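Local coordinates for cystathionine beta-lyase family protein, YNBB B.subtilis ortholog (PDB 3HVY) that is probably a pyridoxal phosphate-dependent lyase acting on sulfur amino acids, as in the cystathionine beta-lyase and methionine gamma-lyase family, and may contribute to aluminium resistance, at residues A84-T89 against G222-E227; K51-E56 against E292-A297; G124-T129 against I134-S139; H103-A108 against D128-I133. All coordinates share one frame; numbering follows the deposited sequence.

Contact 1: A84-T89 against G222-E227. With NA (sodium ion), chain X; EDO (1,2-ethanediol), chain Z.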
loop_
_atom_site.group_PDB
_atom_site.type_symbol
_atom_site.label_atom_id
_atom_site.label_comp_id
_atom_site.label_asym_id
_atom_site.label_seq_id
_atom_site.Cartn_x
_atom_site.Cartn_y
_atom_site.Cartn_z
ATOM N N ALA D 84 11.907 12.370 -18.979
ATOM C CA ALA D 84 12.843 12.645 -20.105
ATOM C C ALA D 84 12.319 13.842 -20.952
ATOM O O ALA D 84 13.071 14.757 -21.370
ATOM C CB ALA D 84 13.011 11.409 -20.969
ATOM N N ASN D 85 11.024 13.857 -21.177
ATOM C CA ASN D 85 10.406 14.963 -21.920
ATOM C C ASN D 85 10.574 16.298 -21.156
ATOM O O ASN D 85 11.022 17.315 -21.718
ATOM C CB ASN D 85 8.935 14.671 -22.104
ATOM C CG ASN D 85 8.284 15.541 -23.175
ATOM O OD1 ASN D 85 8.895 16.492 -23.696
ATOM N ND2 ASN D 85 7.055 15.188 -23.550
ATOM N N ILE D 86 10.274 16.296 -19.863
ATOM C CA ILE D 86 10.358 17.517 -19.056
ATOM C C ILE D 86 11.785 18.073 -19.040
ATOM O O ILE D 86 12.017 19.285 -19.201
ATOM C CB ILE D 86 9.871 17.273 -17.609
ATOM C CG1 ILE D 86 8.361 17.039 -17.632
ATOM C CG2 ILE D 86 10.257 18.454 -16.679
ATOM C CD1 ILE D 86 7.776 16.423 -16.309
ATOM N N PHE D 87 12.744 17.178 -18.870
ATOM C CA PHE D 87 14.140 17.578 -18.782
ATOM C C PHE D 87 14.823 17.753 -20.145
ATOM O O PHE D 87 15.977 18.146 -20.220
ATOM C CB PHE D 87 14.916 16.562 -17.929
ATOM C CG PHE D 87 14.685 16.715 -16.451
ATOM C CD1 PHE D 87 15.254 17.764 -15.762
ATOM C CD2 PHE D 87 13.897 15.818 -15.753
ATOM C CE1 PHE D 87 15.063 17.917 -14.373
ATOM C CE2 PHE D 87 13.686 15.955 -14.404
ATOM C CZ PHE D 87 14.286 17.006 -13.696
ATOM N N ASN D 88 14.101 17.422 -21.201
ATOM C CA ASN D 88 14.616 17.445 -22.576
ATOM C C ASN D 88 15.857 16.583 -22.752
ATOM O O ASN D 88 16.848 17.014 -23.363
ATOM C CB ASN D 88 14.817 18.893 -23.036
ATOM C CG ASN D 88 13.510 19.640 -23.118
ATOM O OD1 ASN D 88 12.576 19.168 -23.756
ATOM N ND2 ASN D 88 13.430 20.804 -22.483
ATOM N N THR D 89 15.773 15.358 -22.224
ATOM C CA THR D 89 16.852 14.379 -22.303
ATOM C C THR D 89 16.394 13.191 -23.156
ATOM O O THR D 89 15.196 13.010 -23.390
ATOM C CB THR D 89 17.223 13.844 -20.907
ATOM O OG1 THR D 89 16.103 13.139 -20.316
ATOM C CG2 THR D 89 17.702 14.953 -20.031
ATOM N N GLY D 222 16.948 21.932 -6.976
ATOM C CA GLY D 222 16.808 22.935 -8.023
ATOM C C GLY D 222 15.641 22.714 -8.979
ATOM O O GLY D 222 15.359 23.565 -9.815
ATOM N N GLU D 223 14.966 21.588 -8.900
ATOM C CA GLU D 223 13.974 21.261 -9.918
ATOM C C GLU D 223 12.875 22.245 -9.866
ATOM O O GLU D 223 12.398 22.536 -8.799
ATOM C CB GLU D 223 13.394 19.857 -9.708
ATOM C CG GLU D 223 14.459 18.709 -9.694
ATOM C CD GLU D 223 15.082 18.428 -8.327
ATOM O OE1 GLU D 223 14.797 19.151 -7.343
ATOM O OE2 GLU D 223 15.875 17.450 -8.242
ATOM N N PHE D 224 12.474 22.748 -11.031
ATOM C CA PHE D 224 11.410 23.760 -11.199
ATOM C C PHE D 224 11.587 25.117 -10.521
ATOM O O PHE D 224 10.627 25.921 -10.510
ATOM C CB PHE D 224 10.074 23.178 -10.772
ATOM C CG PHE D 224 9.712 21.921 -11.501
ATOM C CD1 PHE D 224 9.762 21.867 -12.876
ATOM C CD2 PHE D 224 9.349 20.773 -10.805
ATOM C CE1 PHE D 224 9.433 20.702 -13.566
ATOM C CE2 PHE D 224 9.064 19.581 -11.496
ATOM C CZ PHE D 224 9.085 19.566 -12.865
ATOM N N VAL D 225 12.787 25.414 -10.017
ATOM C CA VAL D 225 13.042 26.717 -9.468
ATOM C C VAL D 225 13.269 27.762 -10.595
ATOM O O VAL D 225 12.944 28.941 -10.439
ATOM C CB VAL D 225 14.184 26.701 -8.452
ATOM C CG1 VAL D 225 14.478 28.184 -7.977
ATOM C CG2 VAL D 225 13.816 25.758 -7.275
ATOM N N GLU D 226 13.828 27.325 -11.709
ATOM C CA GLU D 226 13.967 28.155 -12.889
ATOM C C GLU D 226 13.139 27.514 -14.002
ATOM O O GLU D 226 12.628 26.391 -13.866
ATOM C CB GLU D 226 15.438 28.279 -13.319
ATOM C CG GLU D 226 16.356 28.955 -12.279
ATOM C CD GLU D 226 17.708 29.375 -12.843
ATOM O OE1 GLU D 226 17.716 29.980 -13.912
ATOM O OE2 GLU D 226 18.762 29.159 -12.200
ATOM N N GLU D 227 13.061 28.204 -15.130
ATOM C CA GLU D 227 12.295 27.698 -16.280
ATOM C C GLU D 227 13.067 26.657 -17.075
ATOM O O GLU D 227 12.497 25.976 -17.929
ATOM C CB GLU D 227 11.807 28.880 -17.151
ATOM C CG GLU D 227 12.803 29.619 -17.972
ATOM C CD GLU D 227 13.949 30.324 -17.193
ATOM O OE1 GLU D 227 13.871 30.641 -15.943
ATOM O OE2 GLU D 227 14.959 30.562 -17.894
HETATM NA NA NA X . 10.590 18.060 -23.885
HETATM C C1 EDO Z . 11.668 24.289 -21.252
HETATM O O1 EDO Z . 11.336 22.965 -21.762
HETATM C C2 EDO Z . 13.146 24.593 -21.119
HETATM O O2 EDO Z . 13.629 25.274 -22.302
HETATM O O HOH W 1 9.703 19.166 -25.825
HETATM O O HOH W 2 11.838 16.098 -25.154
#

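Contact 2: K51-E56 against E292-A297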
loop_
_atom_site.group_PDB
_atom_site.type_symbol
_atom_site.label_atom_id
_atom_site.label_comp_id
_atom_site.label_asym_id
_atom_site.label_seq_id
_atom_site.Cartn_x
_atom_site.Cartn_y
_atom_site.Cartn_z
ATOM N N LYS D 51 2.033 19.395 -20.472
ATOM C CA LYS D 51 2.257 18.927 -21.852
ATOM C C LYS D 51 2.936 17.552 -21.887
ATOM O O LYS D 51 2.630 16.721 -22.723
ATOM C CB LYS D 51 3.148 19.885 -22.638
ATOM C CG LYS D 51 2.549 21.219 -22.990
ATOM C CD LYS D 51 3.369 21.931 -24.077
ATOM C CE LYS D 51 4.855 22.012 -23.768
ATOM N NZ LYS D 51 5.613 22.797 -24.800
ATOM N N ALA D 52 3.924 17.349 -21.023
ATOM C CA ALA D 52 4.644 16.076 -20.946
ATOM C C ALA D 52 3.634 14.917 -20.607
ATOM O O ALA D 52 3.640 13.835 -21.242
ATOM C CB ALA D 52 5.775 16.179 -19.932
ATOM N N PHE D 53 2.735 15.150 -19.648
ATOM C CA PHE D 53 1.716 14.156 -19.330
ATOM C C PHE D 53 0.876 13.795 -20.575
ATOM O O PHE D 53 0.668 12.628 -20.909
ATOM C CB PHE D 53 0.783 14.697 -18.242
ATOM C CG PHE D 53 1.203 14.349 -16.807
ATOM C CD1 PHE D 53 2.239 15.015 -16.176
ATOM C CD2 PHE D 53 0.513 13.387 -16.092
ATOM C CE1 PHE D 53 2.598 14.709 -14.880
ATOM C CE2 PHE D 53 0.851 13.061 -14.785
ATOM C CZ PHE D 53 1.910 13.711 -14.177
ATOM N N GLN D 54 0.413 14.833 -21.248
ATOM C CA GLN D 54 -0.486 14.690 -22.398
ATOM C C GLN D 54 0.219 14.088 -23.581
ATOM O O GLN D 54 -0.361 13.254 -24.256
ATOM C CB GLN D 54 -1.079 16.057 -22.726
ATOM C CG GLN D 54 -1.861 16.629 -21.525
ATOM C CD GLN D 54 -2.673 17.834 -21.920
ATOM O OE1 GLN D 54 -2.278 18.565 -22.830
ATOM N NE2 GLN D 54 -3.801 18.054 -21.250
ATOM N N GLU D 55 1.503 14.400 -23.782
ATOM C CA GLU D 55 2.236 13.786 -24.884
ATOM C C GLU D 55 2.521 12.301 -24.630
ATOM O O GLU D 55 2.602 11.536 -25.561
ATOM C CB GLU D 55 3.493 14.577 -25.230
ATOM C CG GLU D 55 3.117 15.986 -25.821
ATOM C CD GLU D 55 4.257 17.009 -25.894
ATOM O OE1 GLU D 55 5.417 16.691 -25.532
ATOM O OE2 GLU D 55 3.966 18.149 -26.324
ATOM N N GLU D 56 2.586 11.882 -23.382
ATOM C CA GLU D 56 2.752 10.474 -23.088
ATOM C C GLU D 56 1.403 9.759 -22.907
ATOM O O GLU D 56 1.357 8.572 -22.621
ATOM C CB GLU D 56 3.680 10.295 -21.871
ATOM C CG GLU D 56 4.013 8.832 -21.458
ATOM C CD GLU D 56 4.740 8.007 -22.530
ATOM O OE1 GLU D 56 5.369 8.616 -23.440
ATOM O OE2 GLU D 56 4.703 6.747 -22.429
ATOM N N GLU D 292 1.183 12.202 -9.511
ATOM C CA GLU D 292 0.519 13.349 -8.932
ATOM C C GLU D 292 1.535 14.291 -8.317
ATOM O O GLU D 292 1.408 15.473 -8.422
ATOM C CB GLU D 292 -0.503 12.935 -7.866
ATOM C CG GLU D 292 -1.275 14.171 -7.395
ATOM C CD GLU D 292 -2.462 13.904 -6.472
ATOM O OE1 GLU D 292 -2.666 12.740 -6.066
ATOM O OE2 GLU D 292 -3.191 14.885 -6.178
ATOM N N GLY D 293 2.548 13.745 -7.639
ATOM C CA GLY D 293 3.576 14.533 -7.065
ATOM C C GLY D 293 4.305 15.363 -8.091
ATOM O O GLY D 293 4.595 16.563 -7.853
ATOM N N LEU D 294 4.640 14.748 -9.212
ATOM C CA LEU D 294 5.223 15.493 -10.337
ATOM C C LEU D 294 4.338 16.657 -10.844
ATOM O O LEU D 294 4.812 17.772 -11.096
ATOM C CB LEU D 294 5.575 14.524 -11.469
ATOM C CG LEU D 294 6.159 15.080 -12.758
ATOM C CD1 LEU D 294 7.453 15.731 -12.460
ATOM C CD2 LEU D 294 6.307 14.035 -13.844
ATOM N N PHE D 295 3.049 16.401 -10.977
ATOM C CA PHE D 295 2.126 17.416 -11.413
ATOM C C PHE D 295 2.064 18.609 -10.477
ATOM O O PHE D 295 2.001 19.760 -10.940
ATOM C CB PHE D 295 0.749 16.824 -11.635
ATOM C CG PHE D 295 -0.152 17.743 -12.344
ATOM C CD1 PHE D 295 0.049 18.005 -13.687
ATOM C CD2 PHE D 295 -1.160 18.386 -11.676
ATOM C CE1 PHE D 295 -0.759 18.879 -14.365
ATOM C CE2 PHE D 295 -1.977 19.258 -12.324
ATOM C CZ PHE D 295 -1.757 19.530 -13.699
HETATM N N MSE D 296 2.108 18.343 -9.171
HETATM C CA MSE D 296 2.071 19.396 -8.170
HETATM C C MSE D 296 3.467 20.010 -7.884
HETATM O O MSE D 296 3.562 20.990 -7.150
HETATM C CB MSE D 296 1.524 18.816 -6.856
HETATM C CG MSE D 296 0.106 18.267 -6.883
HETATM SE SE MSE D 296 -0.219 17.314 -5.173
HETATM C CE MSE D 296 0.671 18.600 -3.972
ATOM N N ALA D 297 4.533 19.434 -8.436
ATOM C CA ALA D 297 5.889 19.888 -8.126
ATOM C C ALA D 297 6.256 21.343 -8.521
ATOM O O ALA D 297 6.956 22.038 -7.746
ATOM C CB ALA D 297 6.921 18.908 -8.618
#

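Contact 3: G124-T129 against I134-S139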
loop_
_atom_site.group_PDB
_atom_site.type_symbol
_atom_site.label_atom_id
_atom_site.label_comp_id
_atom_site.label_asym_id
_atom_site.label_seq_id
_atom_site.Cartn_x
_atom_site.Cartn_y
_atom_site.Cartn_z
ATOM N N GLY D 124 34.504 23.042 -6.016
ATOM C CA GLY D 124 35.062 22.832 -4.682
ATOM C C GLY D 124 34.608 21.518 -4.042
ATOM O O GLY D 124 34.201 20.591 -4.725
HETATM N N MSE D 125 34.734 21.436 -2.721
HETATM C CA MSE D 125 34.386 20.242 -1.929
HETATM C C MSE D 125 32.919 19.828 -2.112
HETATM O O MSE D 125 32.005 20.651 -2.029
HETATM C CB MSE D 125 34.662 20.502 -0.444
HETATM C CG MSE D 125 34.757 19.235 0.478
HETATM SE SE MSE D 125 36.169 18.025 -0.070
HETATM C CE MSE D 125 37.655 19.272 -0.304
ATOM N N PRO D 126 32.688 18.553 -2.430
ATOM C CA PRO D 126 31.333 18.109 -2.565
ATOM C C PRO D 126 30.635 17.988 -1.223
ATOM O O PRO D 126 31.303 17.978 -0.182
ATOM C CB PRO D 126 31.475 16.711 -3.182
ATOM C CG PRO D 126 32.836 16.565 -3.578
ATOM C CD PRO D 126 33.654 17.496 -2.758
ATOM N N TYR D 127 29.307 17.961 -1.286
ATOM C CA TYR D 127 28.426 17.601 -0.160
ATOM C C TYR D 127 28.991 16.417 0.623
ATOM O O TYR D 127 29.419 15.443 0.032
ATOM C CB TYR D 127 27.009 17.231 -0.671
ATOM C CG TYR D 127 25.950 18.266 -0.348
ATOM N N ASP D 128 28.945 16.511 1.951
ATOM C CA ASP D 128 29.550 15.522 2.888
ATOM C C ASP D 128 29.196 14.080 2.603
ATOM O O ASP D 128 30.024 13.207 2.681
ATOM C CB ASP D 128 29.104 15.837 4.325
ATOM C CG ASP D 128 29.680 17.160 4.847
ATOM O OD1 ASP D 128 30.836 17.507 4.479
ATOM O OD2 ASP D 128 28.966 17.835 5.637
ATOM N N THR D 129 27.957 13.855 2.221
ATOM C CA THR D 129 27.490 12.520 1.929
ATOM C C THR D 129 28.147 11.883 0.719
ATOM O O THR D 129 28.072 10.669 0.574
ATOM C CB THR D 129 25.965 12.528 1.744
ATOM O OG1 THR D 129 25.612 13.404 0.652
ATOM C CG2 THR D 129 25.313 13.022 3.026
ATOM N N ILE D 134 33.246 8.912 -3.289
ATOM C CA ILE D 134 34.544 9.248 -3.883
ATOM C C ILE D 134 35.688 8.403 -3.264
ATOM O O ILE D 134 36.554 7.885 -3.976
ATOM C CB ILE D 134 34.819 10.765 -3.725
ATOM C CG1 ILE D 134 33.796 11.528 -4.571
ATOM C CG2 ILE D 134 36.272 11.071 -4.090
ATOM C CD1 ILE D 134 33.439 12.920 -4.117
ATOM N N GLY D 135 35.666 8.264 -1.945
ATOM C CA GLY D 135 36.684 7.501 -1.206
ATOM C C GLY D 135 37.723 8.441 -0.641
ATOM O O GLY D 135 38.905 8.342 -0.937
HETATM N N MSE D 136 37.285 9.360 0.191
HETATM C CA MSE D 136 38.178 10.381 0.667
HETATM C C MSE D 136 38.988 10.001 1.866
HETATM O O MSE D 136 40.006 10.605 2.113
HETATM C CB MSE D 136 37.423 11.693 0.844
HETATM C CG MSE D 136 37.378 12.390 -0.488
HETATM SE SE MSE D 136 36.408 13.933 -0.308
HETATM C CE MSE D 136 35.829 14.284 -2.079
ATOM N N ASP D 137 38.598 8.950 2.565
ATOM C CA ASP D 137 39.356 8.458 3.715
ATOM C C ASP D 137 39.876 7.047 3.412
ATOM O O ASP D 137 39.103 6.107 3.362
ATOM C CB ASP D 137 38.440 8.488 4.948
ATOM C CG ASP D 137 39.093 7.934 6.187
ATOM O OD1 ASP D 137 40.225 7.401 6.110
ATOM O OD2 ASP D 137 38.443 8.016 7.249
ATOM N N ASP D 138 41.184 6.907 3.229
ATOM C CA ASP D 138 41.788 5.629 2.867
ATOM C C ASP D 138 41.919 4.639 4.045
ATOM O O ASP D 138 42.477 3.554 3.889
ATOM C CB ASP D 138 43.144 5.851 2.158
ATOM N N SER D 139 41.398 4.989 5.219
ATOM C CA SER D 139 41.374 4.058 6.355
ATOM C C SER D 139 40.059 3.256 6.408
ATOM O O SER D 139 39.927 2.345 7.213
ATOM C CB SER D 139 41.531 4.819 7.686
ATOM O OG SER D 139 40.316 5.456 8.099
#

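Contact 4: H103-A108 against D128-I133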
loop_
_atom_site.group_PDB
_atom_site.type_symbol
_atom_site.label_atom_id
_atom_site.label_comp_id
_atom_site.label_asym_id
_atom_site.label_seq_id
_atom_site.Cartn_x
_atom_site.Cartn_y
_atom_site.Cartn_z
ATOM N N HIS D 103 22.092 8.187 -3.261
ATOM C CA HIS D 103 22.090 6.918 -3.946
ATOM C C HIS D 103 21.977 7.177 -5.432
ATOM O O HIS D 103 22.727 6.595 -6.207
ATOM C CB HIS D 103 20.911 6.087 -3.440
ATOM C CG HIS D 103 20.847 4.683 -3.958
ATOM N ND1 HIS D 103 19.888 3.783 -3.522
ATOM C CD2 HIS D 103 21.617 4.009 -4.847
ATOM C CE1 HIS D 103 20.047 2.637 -4.154
ATOM N NE2 HIS D 103 21.100 2.744 -4.957
ATOM N N ALA D 104 21.060 8.044 -5.843
ATOM C CA ALA D 104 20.882 8.370 -7.275
ATOM C C ALA D 104 22.145 9.020 -7.870
ATOM O O ALA D 104 22.581 8.651 -8.962
ATOM C CB ALA D 104 19.697 9.276 -7.480
ATOM N N ILE D 105 22.746 9.935 -7.116
ATOM C CA ILE D 105 23.960 10.625 -7.529
ATOM C C ILE D 105 25.107 9.632 -7.637
ATOM O O ILE D 105 25.750 9.526 -8.678
ATOM C CB ILE D 105 24.311 11.813 -6.582
ATOM C CG1 ILE D 105 23.266 12.950 -6.738
ATOM C CG2 ILE D 105 25.750 12.349 -6.869
ATOM C CD1 ILE D 105 23.222 13.854 -5.579
ATOM N N GLY D 106 25.310 8.855 -6.586
ATOM C CA GLY D 106 26.306 7.784 -6.596
ATOM C C GLY D 106 26.183 6.790 -7.742
ATOM O O GLY D 106 27.191 6.408 -8.328
ATOM N N ALA D 107 24.963 6.359 -8.054
ATOM C CA ALA D 107 24.733 5.403 -9.119
ATOM C C ALA D 107 25.130 6.037 -10.477
ATOM O O ALA D 107 25.666 5.363 -11.362
ATOM C CB ALA D 107 23.269 4.961 -9.125
ATOM N N ALA D 108 24.829 7.325 -10.652
ATOM C CA ALA D 108 25.180 8.041 -11.879
ATOM C C ALA D 108 26.704 8.095 -12.039
ATOM O O ALA D 108 27.208 7.903 -13.133
ATOM C CB ALA D 108 24.575 9.433 -11.917
ATOM N N ASP D 128 28.945 16.511 1.951
ATOM C CA ASP D 128 29.550 15.522 2.888
ATOM C C ASP D 128 29.196 14.080 2.603
ATOM O O ASP D 128 30.024 13.207 2.681
ATOM C CB ASP D 128 29.104 15.837 4.325
ATOM C CG ASP D 128 29.680 17.160 4.847
ATOM O OD1 ASP D 128 30.836 17.507 4.479
ATOM O OD2 ASP D 128 28.966 17.835 5.637
ATOM N N THR D 129 27.957 13.855 2.221
ATOM C CA THR D 129 27.490 12.520 1.929
ATOM C C THR D 129 28.147 11.883 0.719
ATOM O O THR D 129 28.072 10.669 0.574
ATOM C CB THR D 129 25.965 12.528 1.744
ATOM O OG1 THR D 129 25.612 13.404 0.652
ATOM C CG2 THR D 129 25.313 13.022 3.026
ATOM N N LEU D 130 28.822 12.660 -0.126
ATOM C CA LEU D 130 29.542 12.087 -1.264
ATOM C C LEU D 130 30.930 11.650 -0.964
ATOM O O LEU D 130 31.574 11.063 -1.808
ATOM C CB LEU D 130 29.697 13.100 -2.395
ATOM C CG LEU D 130 28.522 13.336 -3.297
ATOM C CD1 LEU D 130 29.156 13.811 -4.599
ATOM C CD2 LEU D 130 27.754 12.062 -3.476
ATOM N N HIS D 131 31.423 11.962 0.216
ATOM C CA HIS D 131 32.823 11.734 0.509
ATOM C C HIS D 131 33.194 10.281 0.492
ATOM O O HIS D 131 34.278 9.919 0.026
ATOM C CB HIS D 131 33.202 12.446 1.793
ATOM C CG HIS D 131 33.126 13.945 1.676
ATOM N ND1 HIS D 131 33.841 14.791 2.490
ATOM C CD2 HIS D 131 32.450 14.743 0.807
ATOM C CE1 HIS D 131 33.577 16.045 2.159
ATOM N NE2 HIS D 131 32.757 16.044 1.123
ATOM N N ASP D 132 32.290 9.435 0.956
ATOM C CA ASP D 132 32.539 7.974 0.906
ATOM C C ASP D 132 32.359 7.387 -0.494
ATOM O O ASP D 132 33.052 6.417 -0.829
ATOM C CB ASP D 132 31.668 7.230 1.917
ATOM C CG ASP D 132 32.213 7.326 3.374
ATOM O OD1 ASP D 132 33.419 7.572 3.587
ATOM O OD2 ASP D 132 31.430 7.099 4.305
ATOM N N ILE D 133 31.438 7.963 -1.293
ATOM C CA ILE D 133 31.288 7.575 -2.733
ATOM C C ILE D 133 32.631 7.753 -3.470
ATOM O O ILE D 133 33.131 6.843 -4.100
ATOM C CB ILE D 133 30.145 8.330 -3.431
ATOM C CG1 ILE D 133 28.811 7.745 -2.969
ATOM C CG2 ILE D 133 30.239 8.238 -5.012
ATOM C CD1 ILE D 133 27.597 8.606 -3.207
#

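Contact 1: A84-T89 against G222-E227
I86 and F224 meet where the end of helix 74-87, closed by a Schellman motif, faces a tight turn in the loop after strand 214-218, within the large domain of a fold type I pyridoxal phosphate enzyme. On the loop side, V225 N bonds back to G222 O, and E223 and F224 take the central places of a type II beta turn, F224 with positive phi.

The F224 side chain can be followed outward. Its CB starts without pointing at the helix; CG lies beside the backbone N (chi1 -56°), bringing the ring edge to I86. CE1 comes 3.9 Å from I86 CG2 and CZ 4.1 Å from the same methyl, which sits at the ring edge, near its plane. The far side of the ring, at CE2, packs on A297 of helix 287-317. The two side chains cross at about a right angle. One residue on, the F87 ring turns an edge to the aliphatic part of E223, with CZ 4.4 Å from CG, while the E223 carboxylate bonds to Y256.

The last turn of the helix also carries polar groups. N88 has positive phi, T89 N reaches back to A84 O and N88 N to N85 O. The same turn holds a sodium ion: N85 gives both its backbone O and its OD1, N88 its OD1, and two waters complete the five ligands. The N85 carbonyl therefore serves helix cap and metal alike. N88 ND2, opposite the metal-binding oxygen on its amide, donates to D232 and to O1 of a 1,2-ethanediol at 3.1 Å.

Contact 2: K51-E56 against E292-A297
F53 from helix 18-55 reaches between L294 and F295, consecutive residues of helix 287-317, and so illustrates how one large ring can join two helices. The aromatic part is a T-shaped pair: F295 turns its edge to the face of F53, with ring centroids 5.8 Å apart and planes at 79°. F295 has CG anti to the backbone N (chi1 -168°), which presents the ring edge to F53, and its other contacts include an edge-to-face pair with H413 of the second subunit.

Two aliphatic groups also touch the F53 ring. L294 CD2 lies 3.9 Å from F53 CE1, the two side chains sliding past each other in opposite directions, and F295 CB is 4.2 Å from F53 CZ. L294 in turn packs on V82 and I86 of helix 74-87, so a third helix is drawn in.

Hydrogen bonding is absent between the two segments. The polar neighbours of F53 face other partners: Q54 bonds to Y14 and S356 of the second subunit, and E56 forms a salt bridge with R81. Cohesion here rests on buried apolar surface, with a probable small electrostatic gain from ring hydrogens set against a pi face.

Contact 3: G124-T129 against I134-S139
Two selenium atoms face each other here: SE of M125 and SE of M136, both selenomethionines, stand 4.1 Å apart at the partly exposed margin of the contact. Their chains arrive in different shapes. M125 is bent, with chi2 near 60° and chi3 near 48°, which turns its selenium toward M136, whereas M136 is extended beyond CG and slides past it in the opposite direction. H131 touches both side chains from the short helix between the segments.

Next to the selenium pair, P126 is buried and takes contacts from both M136 and I134. M136 brings its terminal methyl CE end-on to the CD-CG side of the proline ring, 3.9 Å from CD and 4.1 Å from CG. From the helix end comes I134, whose CD1 reaches CG of P126 at 3.7 Å, the closest approach between the two segments. Y152 of strand 151-154 packs against P126, I134 and M136 together, which ties this cluster to an outer strand of the large sheet.

Farther on, the backbone folds around D137. Its OD1 accepts from both S139 OG and S139 N, each at 2.8 Å and from the same face of the carboxylate; the hydroxyl comes on the syn side, while the amide stands above the plane. The two bonds hold the carboxylate over the turn that D137 itself opens.

The backbone at I134-M136 is that of a helix end. G135, with positive phi, is the C-prime residue, G135 N bonds to D132 O and M136 N to H131 O: a Schellman motif closing helix 131-134, followed by an Asx turn at D137.

Contact 4: H103-A108 against D128-I133
I133 places CG1 beside its backbone N (chi1 -75°) and then runs nearly straight (chi2 162°), a shape that carries CD1 onto the backbone of G106. L130 has a similar first torsion (chi1 -79°), which swings CD2 over to I105 although its CB does not point that way. The meeting branch of I105 is CG2.

The first pair shows a familiar principle, that glycine lets a neighbour come close to a helix. I133 CD1 sits 3.7 Å from G106 CA and 4.1 Å from G106 N, where no side chain intervenes, and the two CA atoms are only 6.3 Å apart. The second pair is looser: I105 CG2 and L130 CD2 touch at 4.0 Å, methyl to methyl, with the side chains at about a right angle. All four residues are buried, and no hydrogen bond links the segments.

Within the second segment, one face of the H131 ring lies against CA of D128, 3.6 Å from the plane and offset toward the rim. T129 OG1 bonds to T102 OG1, a further tie to the helix holding I105 and G106.

In the fold, helix 101-111 contacts both 128-133 and the large sheet: I105 also packs on F216 and D218 of strand 214-218, and A107 on R270 and V271 of helix 261-271. I133 reaches along helix 101-111 to T102, L109 and F110, and meets V273 of the third subunit.

From the N terminus, helix 18-55 comes first, and contact 2 closes the longest loop by joining its end to helix 287-317. Contact 1 is nested within that loop, tying the end of helix 74-87 to the segment after strand 214-218; the two touch, through E55 with N85 and A297 with F224, and join three helices and a loop into one buried cluster. Contacts 4 and 3 lie inside the loop closed by contact 1, about 21 Å and 28 Å from it between centres. They overlap in sequence: contact 3 begins on 124-129, where contact 4 closes on 128-133, so both hold D128 and T129. Together they join helix 101-111, helix 131-134 and the loops flanking it.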